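Local coordinates for 2-aminomuconate 6-semialdehyde dehydrogenase (Burkholderia cenocepacia, PDB 4U3W), which probably oxidises 2-aminomuconate 6-semialdehyde to 2-aminomuconate using a nicotinamide cofactor, at residues Arg311-Arg316 with Ala423-Arg428; Ala279-Asp284 with Arg316-Arg321; His89-Gly94 with His213-Pro218. All coordinates share one frame; numbering follows the deposited sequence.

Contact 1 of 3, residues Arg311-Arg316 with Ala423-Arg428; sequences RVYVER and AEVVKR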
ATOM      1  N   ARG A 311      35.517   0.754  10.003  1.00 31.51           N
ATOM      2  CA  ARG A 311      35.811   2.088  10.569  1.00 32.74           C
ATOM      3  C   ARG A 311      34.948   2.214  11.811  1.00 31.21           C
ATOM      4  O   ARG A 311      33.771   1.808  11.806  1.00 30.46           O
ATOM      5  CB  ARG A 311      35.475   3.264   9.618  1.00 32.58           C
ATOM      6  CG  ARG A 311      36.182   3.232   8.241  1.00 35.43           C
ATOM      7  CD  ARG A 311      35.775   4.430   7.390  1.00 36.61           C
ATOM      8  NE  ARG A 311      34.438   4.253   6.753  1.00 37.09           N
ATOM      9  CZ  ARG A 311      33.601   5.262   6.505  1.00 35.92           C
ATOM     10  NH1 ARG A 311      33.919   6.497   6.885  1.00 36.21           N
ATOM     11  NH2 ARG A 311      32.434   5.043   5.897  1.00 37.21           N
ATOM     12  N   VAL A 312      35.539   2.723  12.880  1.00 31.53           N
ATOM     13  CA  VAL A 312      34.780   3.050  14.103  1.00 32.98           C
ATOM     14  C   VAL A 312      35.105   4.491  14.503  1.00 34.84           C
ATOM     15  O   VAL A 312      36.284   4.881  14.466  1.00 35.67           O
ATOM     16  CB  VAL A 312      35.127   2.091  15.290  1.00 30.07           C
ATOM     17  CG1 VAL A 312      34.221   2.395  16.527  1.00 30.77           C
ATOM     18  CG2 VAL A 312      34.965   0.629  14.848  1.00 30.44           C
ATOM     19  N   TYR A 313      34.072   5.286  14.846  1.00 34.41           N
ATOM     20  CA  TYR A 313      34.291   6.639  15.358  1.00 33.34           C
ATOM     21  C   TYR A 313      33.675   6.768  16.752  1.00 32.40           C
ATOM     22  O   TYR A 313      32.499   6.520  16.924  1.00 31.93           O
ATOM     23  CB  TYR A 313      33.695   7.720  14.447  1.00 34.62           C
ATOM     24  CG  TYR A 313      34.230   7.674  12.993  1.00 35.23           C
ATOM     25  CD1 TYR A 313      35.455   8.231  12.647  1.00 32.94           C
ATOM     26  CD2 TYR A 313      33.482   7.077  11.997  1.00 36.38           C
ATOM     27  CE1 TYR A 313      35.937   8.196  11.299  1.00 34.55           C
ATOM     28  CE2 TYR A 313      33.945   7.017  10.650  1.00 34.66           C
ATOM     29  CZ  TYR A 313      35.174   7.577  10.330  1.00 38.00           C
ATOM     30  OH  TYR A 313      35.539   7.499   9.026  1.00 37.78           O
ATOM     31  N   VAL A 314      34.482   7.175  17.728  1.00 33.74           N
ATOM     32  CA  VAL A 314      34.030   7.228  19.123  1.00 36.81           C
ATOM     33  C   VAL A 314      34.228   8.651  19.636  1.00 37.87           C
ATOM     34  O   VAL A 314      35.274   9.257  19.411  1.00 38.00           O
ATOM     35  CB  VAL A 314      34.799   6.213  20.003  1.00 37.09           C
ATOM     36  CG1 VAL A 314      34.343   6.260  21.472  1.00 35.45           C
ATOM     37  CG2 VAL A 314      34.627   4.789  19.424  1.00 35.82           C
ATOM     38  N   GLU A 315      33.203   9.195  20.287  1.00 38.09           N
ATOM     39  CA  GLU A 315      33.282  10.559  20.763  1.00 36.65           C
ATOM     40  C   GLU A 315      34.432  10.667  21.778  1.00 38.19           C
ATOM     41  O   GLU A 315      34.596   9.792  22.645  1.00 37.36           O
ATOM     42  CB  GLU A 315      31.949  11.012  21.368  1.00 34.69           C
ATOM     43  CG  GLU A 315      31.849  12.502  21.518  1.00 34.86           C
ATOM     44  CD  GLU A 315      30.467  12.923  22.080  1.00 43.93           C
ATOM     45  OE1 GLU A 315      29.541  12.084  22.142  1.00 40.17           O
ATOM     46  OE2 GLU A 315      30.362  14.087  22.464  1.00 43.42           O
ATOM     47  N   ARG A 316      35.216  11.737  21.673  1.00 41.05           N
ATOM     48  CA  ARG A 316      36.503  11.801  22.368  1.00 46.05           C
ATOM     49  C   ARG A 316      36.468  11.518  23.901  1.00 47.09           C
ATOM     50  O   ARG A 316      37.362  10.848  24.386  1.00 45.03           O
ATOM     51  CB  ARG A 316      37.173  13.171  22.112  1.00 48.42           C
ATOM     52  CG  ARG A 316      38.652  13.211  22.451  1.00 47.77           C
ATOM     53  CD  ARG A 316      39.243  14.558  22.121  1.00 51.08           C
ATOM     54  NE  ARG A 316      39.127  14.885  20.704  1.00 52.16           N
ATOM     55  CZ  ARG A 316      39.957  14.446  19.764  1.00 53.32           C
ATOM     56  NH1 ARG A 316      40.949  13.623  20.070  1.00 52.90           N
ATOM     57  NH2 ARG A 316      39.783  14.812  18.505  1.00 54.84           N
ATOM     58  N   ALA A 423      27.907  17.122  13.701  1.00 42.05           N
ATOM     59  CA  ALA A 423      27.959  17.472  12.285  1.00 43.79           C
ATOM     60  C   ALA A 423      29.227  16.896  11.619  1.00 47.59           C
ATOM     61  O   ALA A 423      29.217  16.471  10.447  1.00 46.78           O
ATOM     62  CB  ALA A 423      27.893  18.993  12.126  1.00 45.13           C
ATOM     63  N   GLU A 424      30.312  16.885  12.396  1.00 47.33           N
ATOM     64  CA  GLU A 424      31.592  16.364  11.983  1.00 46.88           C
ATOM     65  C   GLU A 424      31.564  14.883  11.670  1.00 42.48           C
ATOM     66  O   GLU A 424      32.012  14.455  10.594  1.00 38.96           O
ATOM     67  CB  GLU A 424      32.632  16.626  13.076  1.00 50.27           C
ATOM     68  CG  GLU A 424      33.977  15.953  12.804  1.00 50.09           C
ATOM     69  CD  GLU A 424      34.772  15.630  14.069  1.00 47.90           C
ATOM     70  OE1 GLU A 424      34.399  16.087  15.148  1.00 48.06           O
ATOM     71  OE2 GLU A 424      35.756  14.887  13.988  1.00 48.15           O
ATOM     72  N   VAL A 425      31.051  14.077  12.597  1.00 40.44           N
ATOM     73  CA  VAL A 425      31.132  12.628  12.382  1.00 38.66           C
ATOM     74  C   VAL A 425      30.176  12.188  11.252  1.00 35.58           C
ATOM     75  O   VAL A 425      30.431  11.213  10.563  1.00 34.37           O
ATOM     76  CB  VAL A 425      30.844  11.836  13.710  1.00 39.58           C
ATOM     77  CG1 VAL A 425      29.349  11.743  14.019  1.00 37.62           C
ATOM     78  CG2 VAL A 425      31.434  10.448  13.641  1.00 38.32           C
ATOM     79  N   VAL A 426      29.067  12.897  11.071  1.00 38.01           N
ATOM     80  CA  VAL A 426      28.179  12.603   9.954  1.00 36.22           C
ATOM     81  C   VAL A 426      28.972  12.767   8.625  1.00 40.96           C
ATOM     82  O   VAL A 426      28.918  11.899   7.744  1.00 38.79           O
ATOM     83  CB  VAL A 426      26.935  13.518   9.972  1.00 35.62           C
ATOM     84  CG1 VAL A 426      26.210  13.458   8.630  1.00 34.79           C
ATOM     85  CG2 VAL A 426      25.953  13.099  11.134  1.00 33.82           C
ATOM     86  N   LYS A 427      29.709  13.866   8.498  1.00 41.10           N
ATOM     87  CA  LYS A 427      30.537  14.098   7.321  1.00 43.60           C
ATOM     88  C   LYS A 427      31.585  13.021   7.147  1.00 43.05           C
ATOM     89  O   LYS A 427      31.822  12.560   6.008  1.00 41.43           O
ATOM     90  CB  LYS A 427      31.230  15.460   7.371  1.00 48.17           C
ATOM     91  CG  LYS A 427      30.276  16.626   7.232  1.00 54.62           C
ATOM     92  CD  LYS A 427      31.027  17.963   7.274  1.00 61.68           C
ATOM     93  CE  LYS A 427      30.063  19.144   7.348  1.00 67.76           C
ATOM     94  NZ  LYS A 427      29.212  19.187   6.129  1.00 71.09           N
ATOM     95  N   ARG A 428      32.213  12.601   8.247  1.00 41.20           N
ATOM     96  CA  ARG A 428      33.283  11.584   8.125  1.00 40.89           C
ATOM     97  C   ARG A 428      32.715  10.201   7.699  1.00 37.86           C
ATOM     98  O   ARG A 428      33.295   9.472   6.880  1.00 38.48           O
ATOM     99  CB  ARG A 428      34.038  11.487   9.452  1.00 39.45           C
ATOM    100  CG  ARG A 428      34.718  12.819   9.768  1.00 41.74           C
ATOM    101  CD  ARG A 428      35.476  12.828  11.074  1.00 43.17           C
ATOM    102  NE  ARG A 428      36.666  11.966  11.082  1.00 41.56           N
ATOM    103  CZ  ARG A 428      37.348  11.704  12.201  1.00 42.62           C
ATOM    104  NH1 ARG A 428      36.939  12.232  13.348  1.00 41.60           N
ATOM    105  NH2 ARG A 428      38.412  10.918  12.189  1.00 42.08           N
TER
HETATM  106  O   HOH W   1      37.756  15.305  15.881  1.00 46.65           O
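The helix of a β-α-β crossover packs here on a strand of the sheet it spans: Y313 and R311 of strand 309-315 meet V425 and R428 of helix 422-430. The two axes run antiparallel at 177°, 10.3 Å apart at their closest, the usual spacing of a helix layered on a sheet. The Y313 ring lies between helix and strand. Y313 CB touches V425 CG2 at 3.6 Å, and the same methyl comes in obliquely to the ring, while R428 CB sits over one ring face. Further out, Y313 CE1 lies over a face of the R428 guanidinium, 3.8 Å from R428 NH2; the bend of the arginine at chi3 turns that face to the ring. With the two planes 62° apart, this is a rim laid on a guanidinium and not a flat stack. The polar end of R428 is anchored by a salt bridge from NE to D400; its NH1 forms another with E424 OE2 at 3.0 Å, one helical turn back, and also bonds P418 O. R311 serves both segments through a single nitrogen. Its NH1 donates to Y313 OH at 2.9 Å and to R428 O at 3.0 Å, the latter in the guanidinium plane but bent, with an N-H...O angle of 137°. The tyrosine hydroxyl and a helix carbonyl are thus gripped by the same NH1, while R311 NE and NH2 bond to the carbonyls of K276 and V429. Strands 413-419 and 277-281 flank strand 309-315 in the sheet, and V425 also reaches across to F419 and V280.

Contact 2 of 3, residues Ala279-Asp284 with Arg316-Arg321; sequences AVVFAD and RPIFER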
ATOM      1  N   ALA A 279      30.894   2.267  12.360  1.00 29.31           N
ATOM      2  CA  ALA A 279      30.117   2.251  13.599  1.00 29.54           C
ATOM      3  C   ALA A 279      30.444   3.552  14.354  1.00 30.25           C
ATOM      4  O   ALA A 279      31.620   3.950  14.423  1.00 29.59           O
ATOM      5  CB  ALA A 279      30.460   1.014  14.445  1.00 29.59           C
ATOM      6  N   VAL A 280      29.405   4.235  14.849  1.00 31.11           N
ATOM      7  CA  VAL A 280      29.569   5.519  15.555  1.00 32.66           C
ATOM      8  C   VAL A 280      29.114   5.320  16.978  1.00 31.32           C
ATOM      9  O   VAL A 280      28.033   4.800  17.193  1.00 30.55           O
ATOM     10  CB  VAL A 280      28.758   6.679  14.880  1.00 34.00           C
ATOM     11  CG1 VAL A 280      28.975   8.011  15.610  1.00 35.86           C
ATOM     12  CG2 VAL A 280      29.190   6.824  13.407  1.00 31.95           C
ATOM     13  N   VAL A 281      29.975   5.665  17.931  1.00 33.34           N
ATOM     14  CA  VAL A 281      29.628   5.557  19.338  1.00 34.55           C
ATOM     15  C   VAL A 281      29.681   6.932  20.019  1.00 31.08           C
ATOM     16  O   VAL A 281      30.741   7.492  20.181  1.00 31.90           O
ATOM     17  CB  VAL A 281      30.561   4.561  20.105  1.00 34.42           C
ATOM     18  CG1 VAL A 281      30.062   4.400  21.548  1.00 32.81           C
ATOM     19  CG2 VAL A 281      30.553   3.179  19.386  1.00 26.39           C
ATOM     20  N   PHE A 282      28.522   7.458  20.413  1.00 32.51           N
ATOM     21  CA  PHE A 282      28.471   8.719  21.124  1.00 35.36           C
ATOM     22  C   PHE A 282      28.780   8.485  22.622  1.00 36.13           C
ATOM     23  O   PHE A 282      28.531   7.379  23.125  1.00 35.81           O
ATOM     24  CB  PHE A 282      27.083   9.361  20.927  1.00 33.63           C
ATOM     25  CG  PHE A 282      26.900   9.958  19.557  1.00 35.17           C
ATOM     26  CD1 PHE A 282      27.299  11.270  19.300  1.00 35.99           C
ATOM     27  CD2 PHE A 282      26.374   9.186  18.508  1.00 33.85           C
ATOM     28  CE1 PHE A 282      27.147  11.824  18.051  1.00 34.22           C
ATOM     29  CE2 PHE A 282      26.194   9.737  17.248  1.00 31.73           C
ATOM     30  CZ  PHE A 282      26.592  11.053  17.012  1.00 31.46           C
ATOM     31  N   ALA A 283      29.277   9.513  23.335  1.00 37.78           N
ATOM     32  CA  ALA A 283      29.581   9.382  24.767  1.00 37.10           C
ATOM     33  C   ALA A 283      28.327   9.020  25.578  1.00 38.95           C
ATOM     34  O   ALA A 283      28.444   8.425  26.642  1.00 39.97           O
ATOM     35  CB  ALA A 283      30.233  10.719  25.351  1.00 37.89           C
ATOM     36  N   ASP A 284      27.129   9.349  25.081  1.00 37.58           N
ATOM     37  CA  ASP A 284      25.902   9.040  25.821  1.00 36.25           C
ATOM     38  C   ASP A 284      25.391   7.614  25.565  1.00 35.70           C
ATOM     39  O   ASP A 284      24.313   7.230  26.042  1.00 34.30           O
ATOM     40  CB  ASP A 284      24.797  10.062  25.501  1.00 35.78           C
ATOM     41  CG  ASP A 284      24.317  10.028  24.014  1.00 40.23           C
ATOM     42  OD1 ASP A 284      24.231   8.942  23.403  1.00 39.71           O
ATOM     43  OD2 ASP A 284      23.989  11.114  23.452  1.00 38.40           O
ATOM     44  N   ARG A 316      35.216  11.737  21.673  1.00 41.05           N
ATOM     45  CA  ARG A 316      36.503  11.801  22.368  1.00 46.05           C
ATOM     46  C   ARG A 316      36.468  11.518  23.901  1.00 47.09           C
ATOM     47  O   ARG A 316      37.362  10.848  24.386  1.00 45.03           O
ATOM     48  CB  ARG A 316      37.173  13.171  22.112  1.00 48.42           C
ATOM     49  CG  ARG A 316      38.652  13.211  22.451  1.00 47.77           C
ATOM     50  CD  ARG A 316      39.243  14.558  22.121  1.00 51.08           C
ATOM     51  NE  ARG A 316      39.127  14.885  20.704  1.00 52.16           N
ATOM     52  CZ  ARG A 316      39.957  14.446  19.764  1.00 53.32           C
ATOM     53  NH1 ARG A 316      40.949  13.623  20.070  1.00 52.90           N
ATOM     54  NH2 ARG A 316      39.783  14.812  18.505  1.00 54.84           N
ATOM     55  N   PRO A 317      35.440  11.987  24.661  1.00 48.52           N
ATOM     56  CA  PRO A 317      35.555  11.700  26.105  1.00 48.47           C
ATOM     57  C   PRO A 317      35.554  10.209  26.517  1.00 46.99           C
ATOM     58  O   PRO A 317      36.036   9.894  27.602  1.00 48.33           O
ATOM     59  CB  PRO A 317      34.324  12.401  26.703  1.00 50.09           C
ATOM     60  CG  PRO A 317      33.999  13.462  25.748  1.00 51.35           C
ATOM     61  CD  PRO A 317      34.312  12.898  24.383  1.00 48.62           C
ATOM     62  N   ILE A 318      35.051   9.292  25.684  1.00 42.39           N
ATOM     63  CA  ILE A 318      35.106   7.887  26.054  1.00 38.80           C
ATOM     64  C   ILE A 318      36.051   7.088  25.148  1.00 39.86           C
ATOM     65  O   ILE A 318      36.064   5.852  25.206  1.00 39.31           O
ATOM     66  CB  ILE A 318      33.697   7.216  26.002  1.00 38.94           C
ATOM     67  CG1 ILE A 318      33.032   7.428  24.641  1.00 38.05           C
ATOM     68  CG2 ILE A 318      32.781   7.716  27.134  1.00 40.78           C
ATOM     69  CD1 ILE A 318      31.924   6.413  24.365  1.00 34.80           C
ATOM     70  N   PHE A 319      36.808   7.777  24.290  1.00 40.44           N
ATOM     71  CA  PHE A 319      37.606   7.078  23.260  1.00 40.37           C
ATOM     72  C   PHE A 319      38.624   6.103  23.876  1.00 40.61           C
ATOM     73  O   PHE A 319      38.641   4.913  23.540  1.00 39.16           O
ATOM     74  CB  PHE A 319      38.312   8.106  22.349  1.00 41.90           C
ATOM     75  CG  PHE A 319      39.321   7.509  21.376  1.00 41.45           C
ATOM     76  CD1 PHE A 319      38.912   6.899  20.193  1.00 39.93           C
ATOM     77  CD2 PHE A 319      40.671   7.601  21.626  1.00 43.63           C
ATOM     78  CE1 PHE A 319      39.861   6.380  19.297  1.00 38.89           C
ATOM     79  CE2 PHE A 319      41.598   7.078  20.746  1.00 44.23           C
ATOM     80  CZ  PHE A 319      41.188   6.453  19.579  1.00 39.99           C
ATOM     81  N   GLU A 320      39.445   6.574  24.806  1.00 43.39           N
ATOM     82  CA  GLU A 320      40.505   5.719  25.374  1.00 44.17           C
ATOM     83  C   GLU A 320      39.965   4.505  26.117  1.00 42.49           C
ATOM     84  O   GLU A 320      40.455   3.392  25.930  1.00 42.03           O
ATOM     85  CB  GLU A 320      41.417   6.539  26.311  1.00 50.79           C
ATOM     86  CG  GLU A 320      42.282   7.517  25.551  1.00 58.56           C
ATOM     87  CD  GLU A 320      43.546   7.924  26.315  1.00 72.36           C
ATOM     88  OE1 GLU A 320      43.847   7.342  27.392  1.00 75.24           O
ATOM     89  OE2 GLU A 320      44.254   8.829  25.815  1.00 77.77           O
ATOM     90  N   ARG A 321      38.933   4.718  26.927  1.00 39.46           N
ATOM     91  CA  ARG A 321      38.244   3.629  27.626  1.00 40.47           C
ATOM     92  C   ARG A 321      37.619   2.636  26.650  1.00 39.40           C
ATOM     93  O   ARG A 321      37.644   1.421  26.893  1.00 40.67           O
ATOM     94  CB  ARG A 321      37.124   4.176  28.531  1.00 40.15           C
ATOM     95  CG  ARG A 321      37.593   4.965  29.704  1.00 45.67           C
ATOM     96  CD  ARG A 321      36.396   5.387  30.623  1.00 58.29           C
ATOM     97  NE  ARG A 321      35.401   4.319  30.782  1.00 56.21           N
ATOM     98  CZ  ARG A 321      34.097   4.424  30.515  1.00 53.65           C
ATOM     99  NH1 ARG A 321      33.566   5.559  30.074  1.00 51.01           N
ATOM    100  NH2 ARG A 321      33.307   3.380  30.712  1.00 53.04           N
TER
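P317 and I318, in the turn from strand 309-315 into helix 319-331, are the residues that face A279-D284. P317 stays at the margin, its CB 4.6 Å from A283 CB. I318 carries the contact from the N-cap position of the helix, pointing at the segment that leaves strand 277-281. CG1 lies in the crowded position between its own N and carbonyl carbon (chi1 54°), a setting that sends CD1 into the bend of the other chain. There CD1 packs against F282 O at 3.7 Å, A283 CA at 3.8 Å and V281 CG1 at 3.9 Å, while the CG2 branch faces A283 CB at 4.3 Å. The side chains of V281 and I318 cross at about a right angle. No hydrogen bond joins the segments; I318 makes the contact by van der Waals packing. From F319 the chain enters the helix: F319 N bonds back to R316 O at 3.1 Å, and the F319 side chain turns to I416 and P418, while R316 itself pairs with D420. V281 packs on V314 and W441 from the strands on either side of its own, and F282 lies against helix 422-430 at V425.

Contact 3 of 3, residues His89-Gly94 with His213-Pro218; sequences HKIADG and HDVGLP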
ATOM      1  N   HIS A  89       7.955 -24.325   0.786  1.00 30.74           N
ATOM      2  CA  HIS A  89       7.899 -24.964   2.079  1.00 33.40           C
ATOM      3  C   HIS A  89       8.396 -26.409   2.024  1.00 34.15           C
ATOM      4  O   HIS A  89       9.008 -26.874   2.972  1.00 36.61           O
ATOM      5  CB  HIS A  89       6.474 -24.918   2.650  1.00 34.20           C
ATOM      6  CG  HIS A  89       6.146 -23.625   3.331  1.00 36.36           C
ATOM      7  ND1 HIS A  89       6.704 -23.259   4.542  1.00 37.85           N
ATOM      8  CD2 HIS A  89       5.323 -22.609   2.967  1.00 37.13           C
ATOM      9  CE1 HIS A  89       6.243 -22.068   4.888  1.00 39.00           C
ATOM     10  NE2 HIS A  89       5.400 -21.656   3.952  1.00 39.54           N
ATOM     11  N   LYS A  90       8.136 -27.123   0.934  1.00 32.69           N
ATOM     12  CA  LYS A  90       8.690 -28.486   0.802  1.00 34.57           C
ATOM     13  C   LYS A  90      10.210 -28.459   0.805  1.00 32.84           C
ATOM     14  O   LYS A  90      10.866 -29.344   1.366  1.00 31.06           O
ATOM     15  CB  LYS A  90       8.230 -29.147  -0.502  1.00 40.12           C
ATOM     16  CG  LYS A  90       6.854 -29.839  -0.418  1.00 47.36           C
ATOM     17  CD  LYS A  90       6.502 -30.499  -1.769  1.00 52.51           C
ATOM     18  CE  LYS A  90       5.042 -30.255  -2.165  1.00 57.29           C
ATOM     19  NZ  LYS A  90       4.010 -31.142  -1.534  1.00 60.27           N
ATOM     20  N   ILE A  91      10.767 -27.457   0.124  1.00 26.04           N
ATOM     21  CA  ILE A  91      12.235 -27.322   0.060  1.00 28.27           C
ATOM     22  C   ILE A  91      12.759 -27.018   1.455  1.00 30.15           C
ATOM     23  O   ILE A  91      13.693 -27.641   1.933  1.00 28.66           O
ATOM     24  CB  ILE A  91      12.647 -26.216  -0.948  1.00 26.87           C
ATOM     25  CG1 ILE A  91      12.298 -26.661  -2.383  1.00 28.11           C
ATOM     26  CG2 ILE A  91      14.156 -25.920  -0.854  1.00 25.01           C
ATOM     27  CD1 ILE A  91      12.197 -25.502  -3.411  1.00 26.76           C
ATOM     28  N   ALA A  92      12.100 -26.079   2.133  1.00 31.85           N
ATOM     29  CA  ALA A  92      12.484 -25.759   3.504  1.00 30.56           C
ATOM     30  C   ALA A  92      12.465 -26.993   4.397  1.00 29.98           C
ATOM     31  O   ALA A  92      13.419 -27.249   5.142  1.00 27.96           O
ATOM     32  CB  ALA A  92      11.555 -24.666   4.053  1.00 29.87           C
ATOM     33  N   ASP A  93      11.405 -27.798   4.290  1.00 32.09           N
ATOM     34  CA  ASP A  93      11.316 -29.043   5.063  1.00 33.02           C
ATOM     35  C   ASP A  93      12.460 -30.005   4.748  1.00 30.89           C
ATOM     36  O   ASP A  93      12.975 -30.698   5.636  1.00 31.95           O
ATOM     37  CB  ASP A  93       9.966 -29.748   4.789  1.00 35.83           C
ATOM     38  CG  ASP A  93       8.774 -29.003   5.384  1.00 37.16           C
ATOM     39  OD1 ASP A  93       8.980 -28.077   6.187  1.00 36.99           O
ATOM     40  OD2 ASP A  93       7.623 -29.314   5.014  1.00 36.60           O
ATOM     41  N   GLY A  94      12.832 -30.095   3.466  1.00 31.65           N
ATOM     42  CA  GLY A  94      13.894 -31.006   3.035  1.00 27.18           C
ATOM     43  C   GLY A  94      15.269 -30.641   3.579  1.00 29.92           C
ATOM     44  O   GLY A  94      16.101 -31.527   3.852  1.00 30.00           O
ATOM     45  N   HIS A 213      16.134 -32.081  -5.919  1.00 32.91           N
ATOM     46  CA  HIS A 213      15.945 -33.367  -6.575  1.00 35.59           C
ATOM     47  C   HIS A 213      15.023 -34.290  -5.764  1.00 38.00           C
ATOM     48  O   HIS A 213      14.099 -34.885  -6.317  1.00 37.94           O
ATOM     49  CB  HIS A 213      17.311 -34.045  -6.775  1.00 36.61           C
ATOM     50  CG  HIS A 213      17.255 -35.208  -7.715  1.00 41.41           C
ATOM     51  ND1 HIS A 213      16.866 -35.071  -9.028  1.00 41.56           N
ATOM     52  CD2 HIS A 213      17.528 -36.522  -7.539  1.00 45.44           C
ATOM     53  CE1 HIS A 213      16.895 -36.249  -9.625  1.00 44.43           C
ATOM     54  NE2 HIS A 213      17.306 -37.147  -8.748  1.00 46.61           N
ATOM     55  N   ASP A 214      15.263 -34.388  -4.450  1.00 36.81           N
ATOM     56  CA  ASP A 214      14.490 -35.310  -3.631  1.00 39.35           C
ATOM     57  C   ASP A 214      13.022 -34.876  -3.488  1.00 37.37           C
ATOM     58  O   ASP A 214      12.126 -35.729  -3.462  1.00 38.33           O
ATOM     59  CB  ASP A 214      15.147 -35.498  -2.255  1.00 41.25           C
ATOM     60  CG  ASP A 214      16.365 -36.417  -2.302  1.00 50.56           C
ATOM     61  OD1 ASP A 214      16.558 -37.135  -3.324  1.00 52.84           O
ATOM     62  OD2 ASP A 214      17.151 -36.416  -1.316  1.00 52.70           O
ATOM     63  N   VAL A 215      12.736 -33.581  -3.475  1.00 33.79           N
ATOM     64  CA  VAL A 215      11.348 -33.180  -3.378  1.00 35.45           C
ATOM     65  C   VAL A 215      10.681 -33.218  -4.769  1.00 36.77           C
ATOM     66  O   VAL A 215       9.473 -33.057  -4.895  1.00 35.14           O
ATOM     67  CB  VAL A 215      11.181 -31.773  -2.737  1.00 36.03           C
ATOM     68  CG1 VAL A 215      11.915 -31.727  -1.379  1.00 30.72           C
ATOM     69  CG2 VAL A 215      11.713 -30.692  -3.644  1.00 37.10           C
ATOM     70  N   GLY A 216      11.476 -33.426  -5.814  1.00 37.11           N
ATOM     71  CA  GLY A 216      10.913 -33.591  -7.148  1.00 37.21           C
ATOM     72  C   GLY A 216      10.524 -32.298  -7.834  1.00 34.32           C
ATOM     73  O   GLY A 216       9.598 -32.277  -8.638  1.00 31.82           O
ATOM     74  N   LEU A 217      11.215 -31.208  -7.518  1.00 31.64           N
ATOM     75  CA  LEU A 217      11.023 -29.992  -8.291  1.00 32.44           C
ATOM     76  C   LEU A 217      11.196 -30.301  -9.818  1.00 32.83           C
ATOM     77  O   LEU A 217      12.110 -31.034 -10.179  1.00 34.68           O
ATOM     78  CB  LEU A 217      12.034 -28.942  -7.824  1.00 30.29           C
ATOM     79  CG  LEU A 217      11.715 -27.513  -8.243  1.00 27.41           C
ATOM     80  CD1 LEU A 217      10.502 -27.003  -7.409  1.00 28.02           C
ATOM     81  CD2 LEU A 217      12.967 -26.702  -7.994  1.00 26.52           C
ATOM     82  N   PRO A 218      10.322 -29.779 -10.693  1.00 33.09           N
ATOM     83  CA  PRO A 218      10.416 -30.153 -12.133  1.00 34.07           C
ATOM     84  C   PRO A 218      11.798 -29.901 -12.778  1.00 34.08           C
ATOM     85  O   PRO A 218      12.509 -28.961 -12.407  1.00 31.89           O
ATOM     86  CB  PRO A 218       9.359 -29.281 -12.786  1.00 32.06           C
ATOM     87  CG  PRO A 218       8.305 -29.071 -11.685  1.00 32.86           C
ATOM     88  CD  PRO A 218       9.129 -28.930 -10.423  1.00 30.93           C
TER
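Apolar packing joins V215 to I91, and V215 is the residue that does most of the touching. With its CG1 anti to the carbonyl carbon (chi1 -54°), CG2 falls between the backbone N and the carbonyl carbon and faces I91 CG1 at 4.3 Å. I91 sets off along the side of its helix, but its outer atoms swing nearer, so that I91 CD1 also comes to 4.6 Å from L217 CD1. K90 is met mainly at its backbone, where the other valine methyl rests, V215 CG1 lying 3.8 Å from K90 O. That carbonyl is already engaged by G94 N at 3.0 Å within the helix, so the methyl sits against an oxygen satisfied by its own turn. The root of the lysine side chain approaches only loosely, K90 CB standing 4.5 Å from V215 CB, and the rest leads away to the exposed surface. No hydrogen bond crosses between the segments. G216, with a positive phi of 80°, ends the helix in a Schellman motif, after which the chain runs on to L217. Helix 81-96 is tied to helix 114-138 by D93, in a salt bridge to R130, and by H89, hydrogen-bonded to R130 and D134, while W87 of the same helix 81-96 packs on V215, L217 and P218, and M212 of helix 203-214 touches I91 and L217.

Contacts 1 and 2 lie side by side on one sheet, their centres 9 Å apart and R316 common to both. Neighbouring strands 309-315 and 277-281 tie them together: Y313 N lies 2.8 Å from A279 O and E315 OE1 2.8 Å from A283 N, both probable hydrogen bonds. The seven-stranded sheet they share is consistent with the catalytic domain of aldehyde dehydrogenases. Contact 3 stands on the opposite side of the chain's centre, its centre about 48 Å from that of contact 1 and 50 Å from that of contact 2; it probably belongs to the cofactor-binding part. None of the three includes a magnesium ligand (L42, E200, D492 or S495).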